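Local coordinates for protein fructuronate-tagaturonate epimerase UxaE from Cohnella laeviribosi in complex with 1 glycerol (Cohnella laeviribosi, PDB 6IL9) that interconverts D-tagaturonate and D-fructuronate, a sugar-acid epimerisation, on a TIM-barrel scaffold that carries a zinc ion, at residues A[42-45]-A[50-53]; A[253-258]-A[266-271]; A[304-309]-A[313-318]; A[381-386]-A[458-463]. All coordinates share one frame; numbering follows the deposited sequence.

Contact 1 (A[42-45]-A[50-53]); sequences LVAE and LYDE
A strand-to-helix contact between Ala44 and Glu45 on one side and Tyr51 on the other joins strand 39-45 of the five-stranded antiparallel sheet to the short helix 49-53 that follows it. It is small, burying 116 Å² in all, and one tyrosine carries the helix side. The backbones come nearest at Ala44 and Tyr51, whose CA atoms are 6.1 Å apart. With its CG set anti to the backbone N (chi1 -175°), Tyr51 sends its ring across the end of the strand, and the ring meets the strand backbone by its edge rather than by a face. Tyr51 CE2 lies 3.6 Å from Ala44 O, and Tyr51 CD2 is 4.0 Å from Glu45 N, which sits in the ring plane. The apolar part is a single pair: the methyl CB of Ala44, directed toward the helix, reaches Tyr51 CD2 at 4.0 Å. No hydrogen bond links the two segments, so the contact rests on van der Waals touch. Beyond it, the Tyr51 hydroxyl is hydrogen-bonded to Glu58, while its backbone N and O are taken by Thr29 OG1 and Lys63 NZ. Were Tyr51 an alanine, the ring would go, which would probably open a gap beside Ala44 and leave Glu58 without this hydroxyl. Strand 39-45, helix 49-53 and strand 57-59 form a short beta-alpha-beta crossover of the split type, with the antiparallel strand 62-66 lying between the two parallel strands.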
loop_
_atom_site.group_PDB
_atom_site.type_symbol
_atom_site.label_atom_id
_atom_site.label_comp_id
_atom_site.label_asym_id
_atom_site.label_seq_id
_atom_site.Cartn_x
_atom_site.Cartn_y
_atom_site.Cartn_z
ATOM N N LEU A 42 25.439 6.770 3.273
ATOM C CA LEU A 42 25.993 7.177 1.986
ATOM C C LEU A 42 27.455 7.557 2.175
ATOM O O LEU A 42 27.819 8.157 3.190
ATOM C CB LEU A 42 25.255 8.383 1.400
ATOM C CG LEU A 42 23.786 8.358 1.019
ATOM C CD1 LEU A 42 23.426 9.704 0.390
ATOM C CD2 LEU A 42 23.517 7.211 0.063
ATOM N N VAL A 43 28.281 7.217 1.190
ATOM C CA VAL A 43 29.690 7.614 1.143
ATOM C C VAL A 43 29.913 8.352 -0.165
ATOM O O VAL A 43 29.738 7.773 -1.244
ATOM C CB VAL A 43 30.640 6.408 1.251
ATOM C CG1 VAL A 43 32.089 6.869 1.192
ATOM C CG2 VAL A 43 30.381 5.620 2.525
ATOM N N ALA A 44 30.320 9.616 -0.072
ATOM C CA ALA A 44 30.575 10.450 -1.237
ATOM C C ALA A 44 32.066 10.755 -1.348
ATOM O O ALA A 44 32.770 10.863 -0.340
ATOM C CB ALA A 44 29.775 11.751 -1.153
ATOM N N GLU A 45 32.547 10.875 -2.584
ATOM C CA GLU A 45 33.948 11.190 -2.830
ATOM C C GLU A 45 34.082 11.804 -4.217
ATOM O O GLU A 45 33.398 11.390 -5.153
ATOM C CB GLU A 45 34.828 9.941 -2.709
ATOM C CG GLU A 45 36.326 10.219 -2.756
ATOM C CD GLU A 45 37.149 8.972 -2.501
ATOM O OE1 GLU A 45 38.306 9.106 -2.041
ATOM O OE2 GLU A 45 36.636 7.859 -2.753
ATOM N N LEU A 50 27.306 17.695 -5.937
ATOM C CA LEU A 50 26.703 16.620 -5.158
ATOM C C LEU A 50 27.445 16.433 -3.840
ATOM O O LEU A 50 26.826 16.362 -2.773
ATOM C CB LEU A 50 26.683 15.325 -5.971
ATOM C CG LEU A 50 26.217 14.069 -5.228
ATOM C CD1 LEU A 50 24.866 14.300 -4.560
ATOM C CD2 LEU A 50 26.162 12.871 -6.171
ATOM N N TYR A 51 28.783 16.373 -3.894
ATOM C CA TYR A 51 29.570 16.258 -2.667
ATOM C C TYR A 51 29.285 17.413 -1.713
ATOM O O TYR A 51 29.174 17.215 -0.497
ATOM C CB TYR A 51 31.065 16.197 -3.002
ATOM C CG TYR A 51 31.977 15.959 -1.805
ATOM C CD1 TYR A 51 32.350 17.006 -0.958
ATOM C CD2 TYR A 51 32.469 14.689 -1.526
ATOM C CE1 TYR A 51 33.180 16.791 0.132
ATOM C CE2 TYR A 51 33.304 14.466 -0.440
ATOM C CZ TYR A 51 33.654 15.520 0.385
ATOM O OH TYR A 51 34.480 15.294 1.462
ATOM N N ASP A 52 29.167 18.631 -2.248
ATOM C CA ASP A 52 29.017 19.803 -1.391
ATOM C C ASP A 52 27.653 19.832 -0.721
ATOM O O ASP A 52 27.528 20.282 0.425
ATOM C CB ASP A 52 29.231 21.079 -2.205
ATOM C CG ASP A 52 30.599 21.136 -2.850
ATOM O OD1 ASP A 52 31.557 20.581 -2.275
ATOM O OD2 ASP A 52 30.719 21.743 -3.933
ATOM N N GLU A 53 26.617 19.359 -1.421
ATOM C CA GLU A 53 25.252 19.489 -0.924
ATOM C C GLU A 53 24.892 18.401 0.079
ATOM O O GLU A 53 24.077 18.638 0.976
ATOM C CB GLU A 53 24.273 19.483 -2.101
ATOM C CG GLU A 53 24.352 20.752 -2.949
ATOM C CD GLU A 53 23.761 20.592 -4.340
ATOM O OE1 GLU A 53 22.983 19.638 -4.563
ATOM O OE2 GLU A 53 24.088 21.425 -5.217
#

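Contact 2 (A[253-258]-A[266-271])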
loop_
_atom_site.group_PDB
_atom_site.type_symbol
_atom_site.label_atom_id
_atom_site.label_comp_id
_atom_site.label_asym_id
_atom_site.label_seq_id
_atom_site.Cartn_x
_atom_site.Cartn_y
_atom_site.Cartn_z
ATOM N N TYR A 253 -15.686 16.610 -6.784
ATOM C CA TYR A 253 -15.212 17.801 -6.083
ATOM C C TYR A 253 -13.714 17.725 -5.816
ATOM O O TYR A 253 -12.975 18.692 -6.046
ATOM C CB TYR A 253 -15.994 17.951 -4.777
ATOM C CG TYR A 253 -15.385 18.875 -3.740
ATOM C CD1 TYR A 253 -15.495 20.258 -3.861
ATOM C CD2 TYR A 253 -14.736 18.359 -2.619
ATOM C CE1 TYR A 253 -14.960 21.106 -2.895
ATOM C CE2 TYR A 253 -14.190 19.198 -1.652
ATOM C CZ TYR A 253 -14.304 20.569 -1.800
ATOM O OH TYR A 253 -13.771 21.408 -0.844
ATOM N N ILE A 254 -13.249 16.573 -5.338
ATOM C CA ILE A 254 -11.822 16.393 -5.071
ATOM C C ILE A 254 -11.029 16.418 -6.373
ATOM O O ILE A 254 -9.965 17.049 -6.463
ATOM C CB ILE A 254 -11.591 15.084 -4.291
ATOM C CG1 ILE A 254 -12.195 15.167 -2.878
ATOM C CG2 ILE A 254 -10.114 14.739 -4.247
ATOM C CD1 ILE A 254 -11.660 16.316 -2.025
ATOM N N TYR A 255 -11.515 15.712 -7.396
ATOM C CA TYR A 255 -10.807 15.708 -8.674
ATOM C C TYR A 255 -10.615 17.130 -9.197
ATOM O O TYR A 255 -9.507 17.522 -9.587
ATOM C CB TYR A 255 -11.548 14.861 -9.715
ATOM C CG TYR A 255 -10.805 14.933 -11.028
ATOM C CD1 TYR A 255 -9.617 14.223 -11.207
ATOM C CD2 TYR A 255 -11.245 15.754 -12.065
ATOM C CE1 TYR A 255 -8.891 14.318 -12.369
ATOM C CE2 TYR A 255 -10.519 15.852 -13.250
ATOM C CZ TYR A 255 -9.349 15.125 -13.393
ATOM O OH TYR A 255 -8.617 15.219 -14.555
ATOM N N GLU A 256 -11.685 17.927 -9.189
ATOM C CA GLU A 256 -11.591 19.262 -9.761
ATOM C C GLU A 256 -10.786 20.203 -8.873
ATOM O O GLU A 256 -10.055 21.054 -9.390
ATOM C CB GLU A 256 -12.994 19.819 -10.020
ATOM C CG GLU A 256 -13.726 19.065 -11.113
ATOM C CD GLU A 256 -15.184 19.488 -11.281
ATOM O OE1 GLU A 256 -15.720 20.225 -10.424
ATOM O OE2 GLU A 256 -15.798 19.072 -12.287
ATOM N N LYS A 257 -10.880 20.051 -7.552
ATOM C CA LYS A 257 -10.191 20.974 -6.650
ATOM C C LYS A 257 -8.694 20.690 -6.580
ATOM O O LYS A 257 -7.888 21.629 -6.529
ATOM C CB LYS A 257 -10.809 20.912 -5.250
ATOM C CG LYS A 257 -10.368 22.058 -4.323
ATOM C CD LYS A 257 -11.176 22.116 -3.028
ATOM C CE LYS A 257 -10.663 23.228 -2.099
ATOM N NZ LYS A 257 -11.456 23.300 -0.828
ATOM N N TYR A 258 -8.297 19.411 -6.598
ATOM C CA TYR A 258 -6.936 19.016 -6.237
ATOM C C TYR A 258 -6.184 18.228 -7.303
ATOM O O TYR A 258 -4.964 18.375 -7.405
ATOM C CB TYR A 258 -6.959 18.175 -4.953
ATOM C CG TYR A 258 -7.367 18.967 -3.733
ATOM C CD1 TYR A 258 -6.579 20.014 -3.273
ATOM C CD2 TYR A 258 -8.537 18.673 -3.052
ATOM C CE1 TYR A 258 -6.946 20.746 -2.168
ATOM C CE2 TYR A 258 -8.913 19.392 -1.937
ATOM C CZ TYR A 258 -8.112 20.431 -1.502
ATOM O OH TYR A 258 -8.490 21.147 -0.390
ATOM N N VAL A 266 -0.842 12.798 -11.897
ATOM C CA VAL A 266 -1.236 12.157 -10.645
ATOM C C VAL A 266 -2.170 11.008 -10.988
ATOM O O VAL A 266 -3.119 11.182 -11.762
ATOM C CB VAL A 266 -1.932 13.139 -9.680
ATOM C CG1 VAL A 266 -2.562 12.390 -8.513
ATOM C CG2 VAL A 266 -0.947 14.189 -9.164
ATOM N N ASP A 267 -1.902 9.840 -10.430
ATOM C CA ASP A 267 -2.775 8.688 -10.618
ATOM C C ASP A 267 -3.815 8.709 -9.510
ATOM O O ASP A 267 -3.467 8.594 -8.332
ATOM C CB ASP A 267 -1.966 7.392 -10.599
ATOM C CG ASP A 267 -1.065 7.247 -11.811
ATOM O OD1 ASP A 267 -1.415 7.758 -12.904
ATOM O OD2 ASP A 267 -0.005 6.615 -11.667
ATOM N N PHE A 268 -5.080 8.862 -9.892
ATOM C CA PHE A 268 -6.185 9.087 -8.964
ATOM C C PHE A 268 -6.935 7.776 -8.794
ATOM O O PHE A 268 -7.542 7.283 -9.746
ATOM C CB PHE A 268 -7.079 10.187 -9.538
ATOM C CG PHE A 268 -8.229 10.603 -8.658
ATOM C CD1 PHE A 268 -8.049 10.875 -7.313
ATOM C CD2 PHE A 268 -9.495 10.785 -9.221
ATOM C CE1 PHE A 268 -9.127 11.292 -6.518
ATOM C CE2 PHE A 268 -10.577 11.206 -8.439
ATOM C CZ PHE A 268 -10.389 11.457 -7.085
ATOM N N GLU A 269 -6.879 7.191 -7.590
ATOM C CA GLU A 269 -7.603 5.962 -7.292
ATOM C C GLU A 269 -8.841 6.293 -6.478
ATOM O O GLU A 269 -8.762 7.052 -5.509
ATOM C CB GLU A 269 -6.737 4.963 -6.513
ATOM C CG GLU A 269 -7.572 3.807 -5.967
ATOM C CD GLU A 269 -6.750 2.623 -5.504
ATOM O OE1 GLU A 269 -6.685 2.405 -4.277
ATOM O OE2 GLU A 269 -6.191 1.894 -6.357
ATOM N N ILE A 270 -9.980 5.741 -6.874
ATOM C CA ILE A 270 -11.216 5.901 -6.119
ATOM C C ILE A 270 -11.435 4.625 -5.322
ATOM O O ILE A 270 -11.484 3.527 -5.887
ATOM C CB ILE A 270 -12.401 6.211 -7.041
ATOM C CG1 ILE A 270 -12.198 7.598 -7.657
ATOM C CG2 ILE A 270 -13.701 6.158 -6.246
ATOM C CD1 ILE A 270 -12.910 7.788 -8.959
ATOM N N SER A 271 -11.559 4.764 -4.007
ATOM C CA SER A 271 -11.650 3.617 -3.113
ATOM C C SER A 271 -13.022 3.602 -2.459
ATOM O O SER A 271 -13.429 4.580 -1.820
ATOM C CB SER A 271 -10.525 3.653 -2.077
ATOM O OG SER A 271 -10.885 2.989 -0.877
#
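Phe268 is the residue of strand 267-271 that meets helix 234-259, at Ile254 and Tyr255. The chain comes in from the loop at Val266, and the side chain of Asp267 leads off the other way, accepting a hydrogen bond from the backbone N of Phe87. At Phe268 the ring is swung anti to the backbone N (chi1 -176°), which carries it out to the helix. Its CD2 comes 4.0 Å from Tyr255 CD1, and its CE2 lies 4.0 Å from Tyr255 CB. The two rings are inclined at 40° with centroids 6.0 Å apart, an oblique pairing. Further round the same ring, Phe268 CE1 touches the branch methyl CG2 of Ile254 at 4.2 Å. This is the layering of a TIM barrel: Phe268 points outward from the closed parallel sheet into the helix that precedes its strand. Next along, Glu269 turns into the barrel, where its carboxylate is salt-bridged to Lys366 and hydrogen-bonded to the zinc ligand His343 as well as to Ser300 and Ser341. Ile270 returns to the helix side, against Met251, and Ser271 OG is hydrogen-bonded to Asp273, another zinc ligand.

Contact 3 (A[304-309]-A[313-318])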
loop_
_atom_site.group_PDB
_atom_site.type_symbol
_atom_site.label_atom_id
_atom_site.label_comp_id
_atom_site.label_asym_id
_atom_site.label_seq_id
_atom_site.Cartn_x
_atom_site.Cartn_y
_atom_site.Cartn_z
ATOM N N ARG A 304 -15.743 -2.882 -3.410
ATOM C CA ARG A 304 -15.854 -3.935 -2.409
ATOM C C ARG A 304 -16.420 -5.158 -3.118
ATOM O O ARG A 304 -17.564 -5.145 -3.583
ATOM C CB ARG A 304 -16.737 -3.531 -1.235
ATOM C CG ARG A 304 -17.170 -4.765 -0.438
ATOM C CD ARG A 304 -17.123 -4.546 1.045
ATOM N NE ARG A 304 -17.926 -5.544 1.744
ATOM C CZ ARG A 304 -17.412 -6.591 2.374
ATOM N NH1 ARG A 304 -16.097 -6.767 2.387
ATOM N NH2 ARG A 304 -18.202 -7.463 2.986
ATOM N N PHE A 305 -15.604 -6.197 -3.241
ATOM C CA PHE A 305 -16.025 -7.404 -3.929
ATOM C C PHE A 305 -16.931 -8.260 -3.049
ATOM O O PHE A 305 -16.875 -8.213 -1.815
ATOM C CB PHE A 305 -14.806 -8.225 -4.366
ATOM C CG PHE A 305 -13.900 -7.510 -5.340
ATOM C CD1 PHE A 305 -14.267 -7.357 -6.656
ATOM C CD2 PHE A 305 -12.664 -7.029 -4.931
ATOM C CE1 PHE A 305 -13.443 -6.721 -7.550
ATOM C CE2 PHE A 305 -11.824 -6.379 -5.824
ATOM C CZ PHE A 305 -12.218 -6.218 -7.132
ATOM N N ILE A 306 -17.775 -9.057 -3.708
ATOM C CA ILE A 306 -18.574 -10.045 -3.002
ATOM C C ILE A 306 -17.660 -10.958 -2.183
ATOM O O ILE A 306 -16.554 -11.296 -2.610
ATOM C CB ILE A 306 -19.431 -10.829 -4.012
ATOM C CG1 ILE A 306 -20.475 -11.651 -3.275
ATOM C CG2 ILE A 306 -18.558 -11.689 -4.918
ATOM C CD1 ILE A 306 -21.566 -10.809 -2.672
ATOM N N GLY A 307 -18.108 -11.323 -0.983
ATOM C CA GLY A 307 -17.264 -12.063 -0.048
ATOM C C GLY A 307 -16.513 -11.132 0.891
ATOM O O GLY A 307 -16.905 -9.983 1.110
ATOM N N GLU A 308 -15.416 -11.635 1.459
ATOM C CA GLU A 308 -14.615 -10.816 2.362
ATOM C C GLU A 308 -13.131 -10.901 2.035
ATOM O O GLU A 308 -12.605 -11.979 1.742
ATOM C CB GLU A 308 -14.807 -11.226 3.822
ATOM C CG GLU A 308 -16.235 -11.154 4.300
ATOM C CD GLU A 308 -16.328 -11.538 5.764
ATOM O OE1 GLU A 308 -15.624 -10.908 6.578
ATOM O OE2 GLU A 308 -17.088 -12.471 6.086
ATOM N N PHE A 309 -12.467 -9.753 2.126
ATOM C CA PHE A 309 -11.020 -9.593 1.968
ATOM C C PHE A 309 -10.484 -9.086 3.297
ATOM O O PHE A 309 -10.276 -7.879 3.462
ATOM C CB PHE A 309 -10.682 -8.590 0.834
ATOM C CG PHE A 309 -10.723 -9.169 -0.556
ATOM C CD1 PHE A 309 -11.922 -9.588 -1.129
ATOM C CD2 PHE A 309 -9.560 -9.246 -1.303
ATOM C CE1 PHE A 309 -11.936 -10.107 -2.425
ATOM C CE2 PHE A 309 -9.561 -9.770 -2.595
ATOM C CZ PHE A 309 -10.761 -10.202 -3.151
ATOM N N ILE A 313 -5.149 -13.189 5.481
ATOM C CA ILE A 313 -5.674 -14.492 5.119
ATOM C C ILE A 313 -6.137 -14.462 3.668
ATOM O O ILE A 313 -6.219 -13.409 3.040
ATOM C CB ILE A 313 -6.828 -14.894 6.046
ATOM C CG1 ILE A 313 -7.961 -13.866 5.950
ATOM C CG2 ILE A 313 -6.312 -15.018 7.485
ATOM C CD1 ILE A 313 -9.295 -14.426 6.523
ATOM N N ASP A 314 -6.473 -15.642 3.153
ATOM C CA ASP A 314 -7.042 -15.769 1.815
ATOM C C ASP A 314 -8.530 -15.400 1.817
ATOM O O ASP A 314 -9.141 -15.143 2.859
ATOM C CB ASP A 314 -6.840 -17.203 1.300
ATOM C CG ASP A 314 -6.767 -17.300 -0.221
ATOM O OD1 ASP A 314 -7.154 -16.360 -0.927
ATOM O OD2 ASP A 314 -6.324 -18.355 -0.717
ATOM N N TYR A 315 -9.102 -15.373 0.614
ATOM C CA TYR A 315 -10.495 -14.991 0.385
ATOM C C TYR A 315 -11.482 -15.797 1.230
ATOM O O TYR A 315 -11.305 -16.997 1.449
ATOM C CB TYR A 315 -10.810 -15.192 -1.101
ATOM C CG TYR A 315 -12.222 -14.840 -1.513
ATOM C CD1 TYR A 315 -12.650 -13.513 -1.547
ATOM C CD2 TYR A 315 -13.116 -15.831 -1.915
ATOM C CE1 TYR A 315 -13.931 -13.185 -1.944
ATOM C CE2 TYR A 315 -14.397 -15.514 -2.317
ATOM C CZ TYR A 315 -14.806 -14.181 -2.330
ATOM O OH TYR A 315 -16.090 -13.844 -2.733
ATOM N N ILE A 316 -12.538 -15.125 1.698
ATOM C CA ILE A 316 -13.686 -15.768 2.341
ATOM C C ILE A 316 -14.883 -15.625 1.412
ATOM O O ILE A 316 -15.266 -14.505 1.056
ATOM C CB ILE A 316 -14.011 -15.151 3.713
ATOM C CG1 ILE A 316 -12.897 -15.413 4.727
ATOM C CG2 ILE A 316 -15.304 -15.741 4.264
ATOM C CD1 ILE A 316 -13.008 -14.553 5.977
ATOM N N GLY A 317 -15.497 -16.748 1.043
ATOM C CA GLY A 317 -16.709 -16.680 0.256
ATOM C C GLY A 317 -16.721 -17.745 -0.820
ATOM O O GLY A 317 -16.006 -18.739 -0.743
ATOM N N ASP A 318 -17.576 -17.522 -1.816
ATOM C CA ASP A 318 -17.806 -18.462 -2.908
ATOM C C ASP A 318 -17.041 -17.932 -4.112
ATOM O O ASP A 318 -17.441 -16.926 -4.712
ATOM C CB ASP A 318 -19.308 -18.581 -3.187
ATOM C CG ASP A 318 -19.636 -19.515 -4.348
ATOM O OD1 ASP A 318 -18.722 -19.953 -5.076
ATOM O OD2 ASP A 318 -20.838 -19.809 -4.528
HETATM O O HOH W 1 -10.442 -12.756 3.501
#
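Glu308 and Ile316 form a single antiparallel hydrogen-bonded pair that draws the two arms of a loop together. Glu308 N gives a bond of 2.9 Å to Ile316 O (160° at the hydrogen), and Ile316 N returns one of 3.1 Å to Glu308 O (171°). Glu308 O is gripped twice, since a water also donates to it at 2.9 Å; the same water donates to Asp314 O at 2.8 Å and so ties the arms again. Tyr315 N is satisfied next door, by Asp314 OD1 at 2.7 Å, while the Glu308 carboxylate is bonded to Gln310. With CG anti to the backbone N, the Tyr315 side chain reaches across the loop and its hydroxyl donates to Ile306 O at 2.6 Å, from above the carbonyl plane (47° out of it). Gly307 leaves room for that hydroxyl. Tyr315 CD1 lies 3.6 Å from Phe309 CE1, the two rings meeting obliquely. A phenylalanine replacing Tyr315 would probably leave Ile306 O without this donor and the 304-309 arm less firmly tied. With the side chain of Phe309 about 9 Å from the zinc ion, this is a loop after barrel strand 300-302, at the C-terminal ends of the strands, where TIM barrels hold their active sites.

Contact 4 (A[381-386]-A[458-463]); sequences KTNPGL and RDEFFR
Leu386 and Glu460 run past each other in opposite directions between helix 384-402 and helix 458-467, and Phe461 lies beside them. Glu460 is stretched out, its CG anti to the backbone N (chi1 -172°) and the chain straight beyond, so that its methylene part lies alongside the leucine: Glu460 CG is 3.9 Å from Leu386 CD2. The two leucine methyls divide the work. CD1 sits 3.8 Å from the carboxylate oxygen OE1 of Glu460, whereas CD2 reaches down to the helix backbone, 3.7 Å from Phe461 N, and on to Phe461 CB at 4.3 Å. Leu386 thus fits against the start of the neighbouring helix, where the CA atoms of Leu386 and Phe461 are 7.7 Å apart. Asn383 comes at the acid end of Glu460 from another direction: the two side chains cross, with amide and carboxylate planes turned 55° apart. The carboxylate also has a long, weak ion pair with Arg389. On the buried side, the Phe461 ring meets that of Trp372 and touches Ala375 and Val379, so helix 458-467 also rests on helix 369-382. Asn383 stands at the N-cap position of helix 384-402. The arrangement is helix-helix packing at a helix-to-helix junction, where helix 369-382, which follows barrel strand 363-367, breaks at Asn383 and helix 384-402 begins.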
loop_
_atom_site.group_PDB
_atom_site.type_symbol
_atom_site.label_atom_id
_atom_site.label_comp_id
_atom_site.label_asym_id
_atom_site.label_seq_id
_atom_site.Cartn_x
_atom_site.Cartn_y
_atom_site.Cartn_z
ATOM N N LYS A 381 11.746 -16.884 13.921
ATOM C CA LYS A 381 12.789 -17.836 13.539
ATOM C C LYS A 381 14.117 -17.581 14.241
ATOM O O LYS A 381 14.857 -18.532 14.516
ATOM C CB LYS A 381 13.024 -17.791 12.026
ATOM C CG LYS A 381 11.904 -18.402 11.201
ATOM C CD LYS A 381 12.167 -18.255 9.714
ATOM C CE LYS A 381 11.014 -18.815 8.893
ATOM N NZ LYS A 381 11.046 -20.295 8.839
ATOM N N THR A 382 14.454 -16.321 14.513
ATOM C CA THR A 382 15.801 -15.967 14.946
ATOM C C THR A 382 15.870 -15.347 16.332
ATOM O O THR A 382 16.966 -15.276 16.904
ATOM C CB THR A 382 16.442 -14.987 13.951
ATOM O OG1 THR A 382 15.732 -13.745 13.998
ATOM C CG2 THR A 382 16.389 -15.544 12.544
ATOM N N ASN A 383 14.747 -14.913 16.892
ATOM C CA ASN A 383 14.715 -14.287 18.214
ATOM C C ASN A 383 13.460 -14.759 18.933
ATOM O O ASN A 383 12.571 -13.964 19.254
ATOM C CB ASN A 383 14.759 -12.761 18.094
ATOM C CG ASN A 383 15.081 -12.073 19.416
ATOM O OD1 ASN A 383 15.451 -10.904 19.444
ATOM N ND2 ASN A 383 14.925 -12.787 20.514
ATOM N N PRO A 384 13.366 -16.064 19.218
ATOM C CA PRO A 384 12.106 -16.605 19.767
ATOM C C PRO A 384 11.678 -15.956 21.068
ATOM O O PRO A 384 10.472 -15.791 21.299
ATOM C CB PRO A 384 12.412 -18.100 19.951
ATOM C CG PRO A 384 13.911 -18.203 19.969
ATOM C CD PRO A 384 14.402 -17.101 19.072
ATOM N N GLY A 385 12.628 -15.572 21.927
ATOM C CA GLY A 385 12.258 -14.892 23.156
ATOM C C GLY A 385 11.514 -13.596 22.902
ATOM O O GLY A 385 10.558 -13.266 23.614
ATOM N N LEU A 386 11.945 -12.842 21.884
ATOM C CA LEU A 386 11.242 -11.614 21.528
ATOM C C LEU A 386 9.885 -11.927 20.914
ATOM O O LEU A 386 8.891 -11.267 21.233
ATOM C CB LEU A 386 12.086 -10.773 20.561
ATOM C CG LEU A 386 11.438 -9.482 20.053
ATOM C CD1 LEU A 386 11.083 -8.551 21.209
ATOM C CD2 LEU A 386 12.347 -8.764 19.042
ATOM N N ARG A 458 10.258 -2.326 20.296
ATOM C CA ARG A 458 10.583 -1.783 18.979
ATOM C C ARG A 458 12.086 -1.766 18.718
ATOM O O ARG A 458 12.531 -2.122 17.620
ATOM C CB ARG A 458 9.992 -0.385 18.842
ATOM C CG ARG A 458 10.218 0.225 17.476
ATOM C CD ARG A 458 9.645 1.624 17.426
ATOM N NE ARG A 458 9.736 2.203 16.094
ATOM C CZ ARG A 458 10.841 2.741 15.588
ATOM N NH1 ARG A 458 11.958 2.777 16.307
ATOM N NH2 ARG A 458 10.829 3.251 14.364
ATOM N N ASP A 459 12.887 -1.352 19.700
ATOM C CA ASP A 459 14.328 -1.275 19.476
ATOM C C ASP A 459 14.924 -2.650 19.212
ATOM O O ASP A 459 15.714 -2.827 18.276
ATOM C CB ASP A 459 15.017 -0.616 20.672
ATOM C CG ASP A 459 14.655 0.842 20.814
ATOM O OD1 ASP A 459 14.390 1.490 19.779
ATOM O OD2 ASP A 459 14.626 1.338 21.965
ATOM N N GLU A 460 14.563 -3.644 20.031
ATOM C CA GLU A 460 15.087 -4.981 19.804
ATOM C C GLU A 460 14.560 -5.571 18.502
ATOM O O GLU A 460 15.284 -6.300 17.821
ATOM C CB GLU A 460 14.753 -5.903 20.978
ATOM C CG GLU A 460 15.437 -7.244 20.859
ATOM C CD GLU A 460 15.144 -8.190 22.022
ATOM O OE1 GLU A 460 14.352 -7.831 22.922
ATOM O OE2 GLU A 460 15.711 -9.301 22.012
ATOM N N PHE A 461 13.309 -5.262 18.141
ATOM C CA PHE A 461 12.767 -5.730 16.866
ATOM C C PHE A 461 13.623 -5.256 15.695
ATOM O O PHE A 461 14.010 -6.048 14.824
ATOM C CB PHE A 461 11.321 -5.242 16.719
ATOM C CG PHE A 461 10.664 -5.633 15.414
ATOM C CD1 PHE A 461 10.025 -6.858 15.278
ATOM C CD2 PHE A 461 10.655 -4.761 14.342
ATOM C CE1 PHE A 461 9.413 -7.210 14.080
ATOM C CE2 PHE A 461 10.037 -5.107 13.154
ATOM C CZ PHE A 461 9.419 -6.336 13.030
ATOM N N PHE A 462 13.918 -3.956 15.646
ATOM C CA PHE A 462 14.700 -3.453 14.524
ATOM C C PHE A 462 16.138 -3.948 14.591
ATOM O O PHE A 462 16.770 -4.155 13.551
ATOM C CB PHE A 462 14.625 -1.925 14.474
ATOM C CG PHE A 462 13.387 -1.426 13.789
ATOM C CD1 PHE A 462 13.284 -1.473 12.409
ATOM C CD2 PHE A 462 12.306 -0.975 14.524
ATOM C CE1 PHE A 462 12.126 -1.040 11.762
ATOM C CE2 PHE A 462 11.148 -0.542 13.890
ATOM C CZ PHE A 462 11.060 -0.578 12.507
ATOM N N ARG A 463 16.654 -4.186 15.798
ATOM C CA ARG A 463 17.993 -4.744 15.920
ATOM C C ARG A 463 18.064 -6.138 15.301
ATOM O O ARG A 463 18.998 -6.441 14.548
ATOM C CB ARG A 463 18.402 -4.764 17.395
ATOM C CG ARG A 463 19.889 -4.721 17.662
ATOM C CD ARG A 463 20.172 -3.986 18.979
ATOM N NE ARG A 463 19.370 -4.503 20.089
ATOM C CZ ARG A 463 18.610 -3.757 20.892
ATOM N NH1 ARG A 463 18.542 -2.442 20.727
ATOM N NH2 ARG A 463 17.923 -4.327 21.875
#

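How the contacts relate
Along the chain the four contacts follow one another in series. Contact 1 belongs to the N-terminal antiparallel sheet, with its centre 32 Å from that of the chain. Contacts 2 and 3 both belong to the zinc-bearing barrel, one on strand 267-271 and the helix before it, the other on the loop after the neighbouring strand 300-302; their nearest atoms are about 7 Å apart. Contact 4, in the helices that follow the last barrel strand, has its centre about 33 Å from that of contact 3. None touches another. Contact 3 brings the side chain of Phe309 to about 9 Å from the zinc ion, while the strand of contact 2 holds second-shell residues of the metal site.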